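Local structure of copper chaperone CopZ (Staphylococcus aureus, 6FF2) at residues 3-17 with 34-46. The protein sequesters copper(I) inside the cell and delivers it to the copper-exporting P-type ATPase CopA. Numbering follows the deposited sequence.
Sequences QEILNVEGMSCGHCK and DVNLENGQVSVQY. With CU1 (copper (I) ion), chain C; CU1 (copper (I) ion), chain D; CU1 (copper (I) ion), chain F; CU1 (copper (I) ion), chain G.
Lys17 NZ is held by Val35 O at 2.9 Å, in the carbonyl plane and on a lone pair, and by a salt bridge to Glu21, with a longer, weaker one to Asp34 OD1. The lysine chain runs extended over Val35 and bends only at its last torsion (chi4 77°), which brings the ammonium back to that carbonyl. Strands 3-9 and 41-46 pair antiparallel through Glu4 with Val44 and Leu6 with Val42; a single bond from Val8 N to Gly40 O follows where the pairing ends. On the face of Ile5 and Gln41 the extended Gln3 chain brings NE2 to Ser43 OG at 2.9 Å, the oxygen 17° out of the amide plane. On the face of Leu6 and Val44, inside the ferredoxin-like βαββαβ fold of heavy-metal-associated domains, contacts are largely apolar: Val8 CG2 meets Val42 CG2 at 3.6 Å, and Met11, folded back at chi3 (-61°), lays CE against Val35 CG1 at 3.6 Å. Leu37 CD2 packs on Met11 CB, its CD1 3.5 Å from the O of Cys13, N-cap of helix 14-25. Cys13 SG and Cys16 SG share one copper(I) ion, each at 2.2 Å, and both bind further coppers, one with His15 ND1; Cys13, His15 and Cys16 of the second subunit complete the cluster. One water bridges Met11 O and Leu37 O.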
ATOM      1  N   GLN A   3       1.040 -26.146   6.183  1.00 12.14           N
ATOM      2  CA  GLN A   3       0.235 -24.961   5.879  1.00 11.96           C
ATOM      3  C   GLN A   3      -0.181 -24.298   7.139  1.00 11.95           C
ATOM      4  O   GLN A   3      -0.629 -24.966   8.105  1.00 13.08           O
ATOM      5  CB  GLN A   3      -0.965 -25.341   5.024  1.00 13.42           C
ATOM      6  CG  GLN A   3      -1.768 -24.141   4.515  1.00 14.42           C
ATOM      7  CD  GLN A   3      -2.993 -24.539   3.762  1.00 16.37           C
ATOM      8  OE1 GLN A   3      -3.335 -25.720   3.703  1.00 23.28           O
ATOM      9  NE2 GLN A   3      -3.658 -23.571   3.158  1.00 18.36           N
ATOM     10  N   GLU A   4      -0.021 -22.951   7.174  1.00 11.56           N
ATOM     11  CA  GLU A   4      -0.527 -22.104   8.267  1.00 11.42           C
ATOM     12  C   GLU A   4      -1.444 -21.089   7.690  1.00 11.13           C
ATOM     13  O   GLU A   4      -1.144 -20.535   6.662  1.00 12.72           O
ATOM     14  CB  GLU A   4       0.648 -21.410   8.956  1.00 13.71           C
ATOM     15  CG  GLU A   4       0.301 -20.363   9.982  1.00 15.90           C
ATOM     16  CD  GLU A   4      -0.396 -20.838  11.210  1.00 20.29           C
ATOM     17  OE1 GLU A   4      -0.460 -22.024  11.492  1.00 22.44           O
ATOM     18  OE2 GLU A   4      -0.902 -19.905  11.908  1.00 22.77           O
ATOM     19  N   ILE A   5      -2.595 -20.887   8.310  1.00 12.20           N
ATOM     20  CA  ILE A   5      -3.482 -19.788   7.976  1.00 11.51           C
ATOM     21  C   ILE A   5      -3.449 -18.760   9.092  1.00 12.64           C
ATOM     22  O   ILE A   5      -3.839 -19.072  10.217  1.00 14.39           O
ATOM     23  CB  ILE A   5      -4.887 -20.292   7.658  1.00 13.55           C
ATOM     24  CG1 ILE A   5      -4.826 -21.306   6.459  1.00 17.99           C
ATOM     25  CG2 ILE A   5      -5.797 -19.127   7.335  1.00 14.42           C
ATOM     26  CD1 ILE A   5      -6.114 -22.002   6.222  1.00 24.12           C
ATOM     27  N   LEU A   6      -2.986 -17.538   8.790  1.00 13.01           N
ATOM     28  CA  LEU A   6      -2.983 -16.434   9.741  1.00 13.23           C
ATOM     29  C   LEU A   6      -4.192 -15.575   9.460  1.00 13.42           C
ATOM     30  O   LEU A   6      -4.557 -15.369   8.279  1.00 16.80           O
ATOM     31  CB  LEU A   6      -1.693 -15.650   9.757  1.00 17.02           C
ATOM     32  CG  LEU A   6      -0.463 -16.498  10.090  1.00 18.61           C
ATOM     33  CD1 LEU A   6       0.265 -16.839   8.815  1.00 19.14           C
ATOM     34  CD2 LEU A   6       0.482 -15.798  11.069  1.00 20.69           C
ATOM     35  N   ASN A   7      -4.795 -15.039  10.512  1.00 16.04           N
ATOM     36  CA  ASN A   7      -5.883 -14.055  10.370  1.00 16.50           C
ATOM     37  C   ASN A   7      -5.291 -12.672  10.666  1.00 16.69           C
ATOM     38  O   ASN A   7      -4.788 -12.455  11.725  1.00 18.80           O
ATOM     39  CB  ASN A   7      -6.986 -14.355  11.300  1.00 20.83           C
ATOM     40  CG  ASN A   7      -7.827 -15.407  10.775  1.00 26.91           C
ATOM     41  OD1 ASN A   7      -7.827 -16.486  11.330  1.00 41.75           O
ATOM     42  ND2 ASN A   7      -8.613 -15.101   9.724  1.00 33.83           N
ATOM     43  N   VAL A   8      -5.325 -11.781   9.671  1.00 17.71           N
ATOM     44  CA  VAL A   8      -4.592 -10.526   9.723  1.00 16.37           C
ATOM     45  C   VAL A   8      -5.569  -9.419   9.530  1.00 16.32           C
ATOM     46  O   VAL A   8      -6.428  -9.499   8.649  1.00 19.77           O
ATOM     47  CB  VAL A   8      -3.489 -10.463   8.653  1.00 15.08           C
ATOM     48  CG1 VAL A   8      -2.738  -9.148   8.725  1.00 17.13           C
ATOM     49  CG2 VAL A   8      -2.484 -11.602   8.791  1.00 18.57           C
ATOM     50  N   GLU A   9      -5.444  -8.425  10.407  1.00 15.90           N
ATOM     51  CA  GLU A   9      -6.230  -7.173  10.317  1.00 17.75           C
ATOM     52  C   GLU A   9      -5.358  -6.042   9.828  1.00 19.46           C
ATOM     53  O   GLU A   9      -4.177  -5.927  10.212  1.00 20.94           O
ATOM     54  CB  GLU A   9      -6.814  -6.786  11.702  1.00 20.04           C
ATOM     55  CG  GLU A   9      -7.890  -7.751  12.106  1.00 21.58           C
ATOM     56  CD  GLU A   9      -8.521  -7.451  13.452  1.00 29.46           C
ATOM     57  OE1 GLU A   9      -8.102  -6.527  14.180  1.00 38.46           O
ATOM     58  OE2 GLU A   9      -9.456  -8.192  13.779  1.00 32.35           O
ATOM     59  N   GLY A  10      -5.980  -5.177   9.023  1.00 19.60           N
ATOM     60  CA  GLY A  10      -5.299  -3.947   8.561  1.00 19.81           C
ATOM     61  C   GLY A  10      -4.894  -3.985   7.094  1.00 19.44           C
ATOM     62  O   GLY A  10      -4.438  -2.978   6.572  1.00 21.21           O
ATOM     63  N   MET A  11      -5.032  -5.130   6.417  1.00 18.43           N
ATOM     64  CA  MET A  11      -4.591  -5.208   5.013  1.00 17.56           C
ATOM     65  C   MET A  11      -5.720  -4.649   4.170  1.00 18.19           C
ATOM     66  O   MET A  11      -6.793  -5.231   4.103  1.00 22.31           O
ATOM     67  CB  MET A  11      -4.240  -6.638   4.590  1.00 16.12           C
ATOM     68  CG  MET A  11      -3.172  -7.251   5.466  1.00 16.50           C
ATOM     69  SD  MET A  11      -2.762  -8.910   4.886  1.00 19.38           S
ATOM     70  CE  MET A  11      -4.335  -9.731   5.065  1.00 18.73           C
ATOM     71  N   SER A  12      -5.492  -3.506   3.513  1.00 18.20           N
ATOM     72  CA  SER A  12      -6.622  -2.829   2.844  1.00 21.14           C
ATOM     73  C   SER A  12      -6.583  -2.813   1.362  1.00 22.07           C
ATOM     74  O   SER A  12      -7.550  -2.373   0.778  1.00 24.29           O
ATOM     75  CB  SER A  12      -6.722  -1.374   3.319  1.00 22.70           C
ATOM     76  OG  SER A  12      -5.516  -0.716   3.061  1.00 26.62           O
ATOM     77  N   CYS A  13      -5.483  -3.181   0.749  1.00 18.42           N
ATOM     78  CA  CYS A  13      -5.302  -3.017  -0.700  1.00 20.12           C
ATOM     79  C   CYS A  13      -4.187  -3.896  -1.217  1.00 18.88           C
ATOM     80  O   CYS A  13      -3.507  -4.578  -0.458  1.00 19.52           O
ATOM     81  CB  CYS A  13      -4.942  -1.539  -1.069  1.00 18.29           C
ATOM     82  SG  CYS A  13      -3.262  -1.034  -0.630  1.00 18.23           S
ATOM     83  N   GLY A  14      -4.016  -3.907  -2.538  1.00 20.96           N
ATOM     84  CA  GLY A  14      -2.946  -4.654  -3.184  1.00 17.94           C
ATOM     85  C   GLY A  14      -1.528  -4.353  -2.727  1.00 18.23           C
ATOM     86  O   GLY A  14      -0.694  -5.235  -2.729  1.00 19.65           O
ATOM     87  N   HIS A  15      -1.249  -3.119  -2.263  1.00 16.37           N
ATOM     88  CA  HIS A  15       0.060  -2.798  -1.693  1.00 16.68           C
ATOM     89  C   HIS A  15       0.309  -3.552  -0.366  1.00 16.63           C
ATOM     90  O   HIS A  15       1.441  -4.011  -0.121  1.00 17.80           O
ATOM     91  CB  HIS A  15       0.173  -1.312  -1.378  1.00 15.68           C
ATOM     92  CG  HIS A  15       0.207  -0.430  -2.573  1.00 17.91           C
ATOM     93  ND1 HIS A  15      -0.733   0.550  -2.780  1.00 19.14           N
ATOM     94  CD2 HIS A  15       1.104  -0.333  -3.588  1.00 20.49           C
ATOM     95  CE1 HIS A  15      -0.444   1.196  -3.902  1.00 19.68           C
ATOM     96  NE2 HIS A  15       0.679   0.701  -4.393  1.00 23.08           N
ATOM     97  N   CYS A  16      -0.746  -3.679   0.441  1.00 16.82           N
ATOM     98  CA  CYS A  16      -0.686  -4.391   1.721  1.00 16.07           C
ATOM     99  C   CYS A  16      -0.404  -5.884   1.438  1.00 16.34           C
ATOM    100  O   CYS A  16       0.499  -6.501   2.039  1.00 17.74           O
ATOM    101  CB  CYS A  16      -1.970  -4.283   2.523  1.00 17.66           C
ATOM    102  SG  CYS A  16      -2.321  -2.603   3.109  1.00 17.75           S
ATOM    103  N   LYS A  17      -1.138  -6.416   0.490  1.00 15.99           N
ATOM    104  CA  LYS A  17      -0.942  -7.803   0.041  1.00 18.25           C
ATOM    105  C   LYS A  17       0.495  -8.034  -0.374  1.00 17.94           C
ATOM    106  O   LYS A  17       1.150  -9.022   0.028  1.00 17.46           O
ATOM    107  CB  LYS A  17      -1.930  -8.166  -1.025  1.00 18.14           C
ATOM    108  CG  LYS A  17      -1.639  -9.425  -1.839  1.00 20.39           C
ATOM    109  CD  LYS A  17      -2.886  -9.751  -2.627  1.00 23.78           C
ATOM    110  CE  LYS A  17      -2.676 -10.861  -3.631  1.00 29.55           C
ATOM    111  NZ  LYS A  17      -2.644 -12.189  -2.985  1.00 34.59           N
ATOM    112  N   ASP A  34       0.016 -16.469   0.436  1.00 13.51           N
ATOM    113  CA  ASP A  34      -1.137 -15.983  -0.385  1.00 15.18           C
ATOM    114  C   ASP A  34      -2.120 -15.271   0.530  1.00 16.18           C
ATOM    115  O   ASP A  34      -2.782 -15.881   1.376  1.00 16.32           O
ATOM    116  CB  ASP A  34      -1.749 -17.212  -1.065  1.00 18.11           C
ATOM    117  CG  ASP A  34      -2.957 -16.890  -1.907  1.00 28.99           C
ATOM    118  OD1 ASP A  34      -3.119 -15.759  -2.349  1.00 33.90           O
ATOM    119  OD2 ASP A  34      -3.739 -17.807  -2.163  1.00 39.55           O
ATOM    120  N   VAL A  35      -2.173 -13.945   0.379  1.00 15.36           N
ATOM    121  CA  VAL A  35      -3.099 -13.087   1.087  1.00 15.36           C
ATOM    122  C   VAL A  35      -4.444 -13.072   0.380  1.00 15.43           C
ATOM    123  O   VAL A  35      -4.514 -12.796  -0.836  1.00 18.42           O
ATOM    124  CB  VAL A  35      -2.579 -11.644   1.156  1.00 14.86           C
ATOM    125  CG1 VAL A  35      -3.703 -10.701   1.651  1.00 17.18           C
ATOM    126  CG2 VAL A  35      -1.280 -11.601   2.016  1.00 17.41           C
ATOM    127  N   ASN A  36      -5.500 -13.317   1.121  1.00 16.92           N
ATOM    128  CA  ASN A  36      -6.877 -13.055   0.648  1.00 17.02           C
ATOM    129  C   ASN A  36      -7.345 -11.763   1.276  1.00 17.17           C
ATOM    130  O   ASN A  36      -7.684 -11.718   2.442  1.00 20.16           O
ATOM    131  CB  ASN A  36      -7.822 -14.198   1.005  1.00 19.40           C
ATOM    132  CG  ASN A  36      -9.232 -13.980   0.558  1.00 21.31           C
ATOM    133  OD1 ASN A  36      -9.619 -12.889   0.223  1.00 26.36           O
ATOM    134  ND2 ASN A  36     -10.027 -15.021   0.603  1.00 23.25           N
ATOM    135  N   LEU A  37      -7.372 -10.694   0.486  1.00 19.33           N
ATOM    136  CA  LEU A  37      -7.733  -9.373   1.028  1.00 21.16           C
ATOM    137  C   LEU A  37      -9.171  -9.304   1.470  1.00 23.18           C
ATOM    138  O   LEU A  37      -9.508  -8.514   2.346  1.00 25.78           O
ATOM    139  CB  LEU A  37      -7.473  -8.271  -0.019  1.00 20.11           C
ATOM    140  CG  LEU A  37      -6.015  -7.921  -0.223  1.00 20.40           C
ATOM    141  CD1 LEU A  37      -5.925  -6.967  -1.406  1.00 22.06           C
ATOM    142  CD2 LEU A  37      -5.376  -7.312   1.014  1.00 20.74           C
ATOM    143  N   GLU A  38     -10.010 -10.154   0.881  1.00 22.60           N
ATOM    144  CA  GLU A  38     -11.465 -10.106   1.140  1.00 28.43           C
ATOM    145  C   GLU A  38     -11.802 -10.646   2.528  1.00 28.03           C
ATOM    146  O   GLU A  38     -12.737 -10.178   3.127  1.00 36.04           O
ATOM    147  CB  GLU A  38     -12.256 -10.889   0.111  1.00 32.16           C
ATOM    148  CG  GLU A  38     -12.070 -10.490  -1.346  1.00 37.48           C
ATOM    149  CD  GLU A  38     -13.013 -11.265  -2.262  1.00 41.99           C
ATOM    150  OE1 GLU A  38     -13.325 -12.452  -1.946  1.00 52.77           O
ATOM    151  OE2 GLU A  38     -13.445 -10.684  -3.292  1.00 56.99           O
ATOM    152  N   ASN A  39     -11.011 -11.589   3.055  1.00 25.67           N
ATOM    153  CA  ASN A  39     -11.274 -12.067   4.422  1.00 24.73           C
ATOM    154  C   ASN A  39     -10.139 -11.936   5.401  1.00 20.49           C
ATOM    155  O   ASN A  39     -10.296 -12.289   6.553  1.00 24.94           O
ATOM    156  CB  ASN A  39     -11.785 -13.522   4.433  1.00 26.41           C
ATOM    157  CG  ASN A  39     -10.796 -14.518   3.824  1.00 23.39           C
ATOM    158  OD1 ASN A  39      -9.633 -14.187   3.602  1.00 25.95           O
ATOM    159  ND2 ASN A  39     -11.256 -15.776   3.601  1.00 30.31           N
ATOM    160  N   GLY A  40      -9.017 -11.371   4.992  1.00 18.12           N
ATOM    161  CA  GLY A  40      -7.861 -11.204   5.853  1.00 17.37           C
ATOM    162  C   GLY A  40      -7.059 -12.457   6.138  1.00 18.09           C
ATOM    163  O   GLY A  40      -6.101 -12.429   6.964  1.00 18.70           O
ATOM    164  N   GLN A  41      -7.393 -13.553   5.474  1.00 16.60           N
ATOM    165  CA  GLN A  41      -6.659 -14.794   5.698  1.00 17.90           C
ATOM    166  C   GLN A  41      -5.396 -14.821   4.885  1.00 16.68           C
ATOM    167  O   GLN A  41      -5.424 -14.582   3.660  1.00 20.15           O
ATOM    168  CB  GLN A  41      -7.507 -16.029   5.369  1.00 18.75           C
ATOM    169  CG  GLN A  41      -8.623 -16.280   6.378  1.00 23.32           C
ATOM    170  CD  GLN A  41      -9.132 -17.667   6.291  1.00 29.82           C
ATOM    171  OE1 GLN A  41      -8.983 -18.362   5.263  1.00 33.52           O
ATOM    172  NE2 GLN A  41      -9.645 -18.121   7.360  1.00 25.96           N
ATOM    173  N   VAL A  42      -4.314 -15.211   5.532  1.00 15.05           N
ATOM    174  CA  VAL A  42      -3.078 -15.402   4.830  1.00 14.32           C
ATOM    175  C   VAL A  42      -2.598 -16.864   4.912  1.00 14.14           C
ATOM    176  O   VAL A  42      -2.406 -17.343   6.013  1.00 15.83           O
ATOM    177  CB  VAL A  42      -2.002 -14.476   5.418  1.00 16.71           C
ATOM    178  CG1 VAL A  42      -0.721 -14.568   4.577  1.00 19.64           C
ATOM    179  CG2 VAL A  42      -2.550 -13.031   5.501  1.00 17.27           C
ATOM    180  N   SER A  43      -2.524 -17.525   3.777  1.00 12.71           N
ATOM    181  CA  SER A  43      -2.128 -18.922   3.714  1.00 12.95           C
ATOM    182  C   SER A  43      -0.657 -19.015   3.419  1.00 12.27           C
ATOM    183  O   SER A  43      -0.194 -18.565   2.374  1.00 14.91           O
ATOM    184  CB  SER A  43      -2.929 -19.687   2.688  1.00 13.70           C
ATOM    185  OG  SER A  43      -2.456 -21.047   2.588  1.00 18.73           O
ATOM    186  N   VAL A  44       0.094 -19.711   4.286  1.00 11.70           N
ATOM    187  CA  VAL A  44       1.554 -19.837   4.138  1.00 12.33           C
ATOM    188  C   VAL A  44       1.866 -21.324   4.017  1.00 11.38           C
ATOM    189  O   VAL A  44       1.393 -22.133   4.825  1.00 12.14           O
ATOM    190  CB  VAL A  44       2.241 -19.258   5.368  1.00 12.43           C
ATOM    191  CG1 VAL A  44       3.727 -19.404   5.249  1.00 12.18           C
ATOM    192  CG2 VAL A  44       1.867 -17.808   5.609  1.00 14.95           C
ATOM    193  N   GLN A  45       2.590 -21.661   2.982  1.00  9.58           N
ATOM    194  CA  GLN A  45       3.150 -23.011   2.776  1.00 10.06           C
ATOM    195  C   GLN A  45       4.609 -22.965   3.246  1.00 10.31           C
ATOM    196  O   GLN A  45       5.397 -22.093   2.813  1.00 10.29           O
ATOM    197  CB  GLN A  45       3.096 -23.414   1.316  1.00 10.92           C
ATOM    198  CG  GLN A  45       1.681 -23.430   0.755  1.00 11.90           C
ATOM    199  CD  GLN A  45       0.888 -24.624   1.202  1.00 14.54           C
ATOM    200  OE1 GLN A  45       1.443 -25.663   1.584  1.00 19.74           O
ATOM    201  NE2 GLN A  45      -0.397 -24.513   1.119  1.00 17.21           N
ATOM    202  N   TYR A  46       5.006 -23.924   4.082  1.00 10.06           N
ATOM    203  CA  TYR A  46       6.313 -23.847   4.704  1.00 10.43           C
ATOM    204  C   TYR A  46       6.811 -25.215   5.172  1.00 11.53           C
ATOM    205  O   TYR A  46       5.988 -26.142   5.331  1.00 11.72           O
ATOM    206  CB  TYR A  46       6.273 -22.895   5.906  1.00 10.15           C
ATOM    207  CG  TYR A  46       5.454 -23.375   7.106  1.00 10.94           C
ATOM    208  CD1 TYR A  46       4.083 -23.412   7.105  1.00 13.09           C
ATOM    209  CD2 TYR A  46       6.098 -23.821   8.277  1.00 12.29           C
ATOM    210  CE1 TYR A  46       3.340 -23.835   8.201  1.00 13.35           C
ATOM    211  CE2 TYR A  46       5.373 -24.257   9.372  1.00 11.93           C
ATOM    212  CZ  TYR A  46       3.978 -24.265   9.343  1.00 13.32           C
ATOM    213  OH  TYR A  46       3.290 -24.673  10.411  1.00 15.70           O
TER
HETATM  214 CU   CU1 C 101      -2.927  -1.183   1.529  1.00 18.74          CU
HETATM  215 CU   CU1 D 102      -2.554   0.742  -1.930  0.80 22.10          CU
HETATM  216 CU   CU1 F 104      -0.748  -0.743   2.900  0.80 22.93          CU
HETATM  217 CU   CU1 G 105      -3.253   1.242   0.488  1.00 18.50          CU
HETATM  218  O   HOH W   1       0.718 -24.827  10.423  1.00 30.87           O
HETATM  219  O   HOH W   2      -7.712  -7.901   4.234  1.00 26.69           O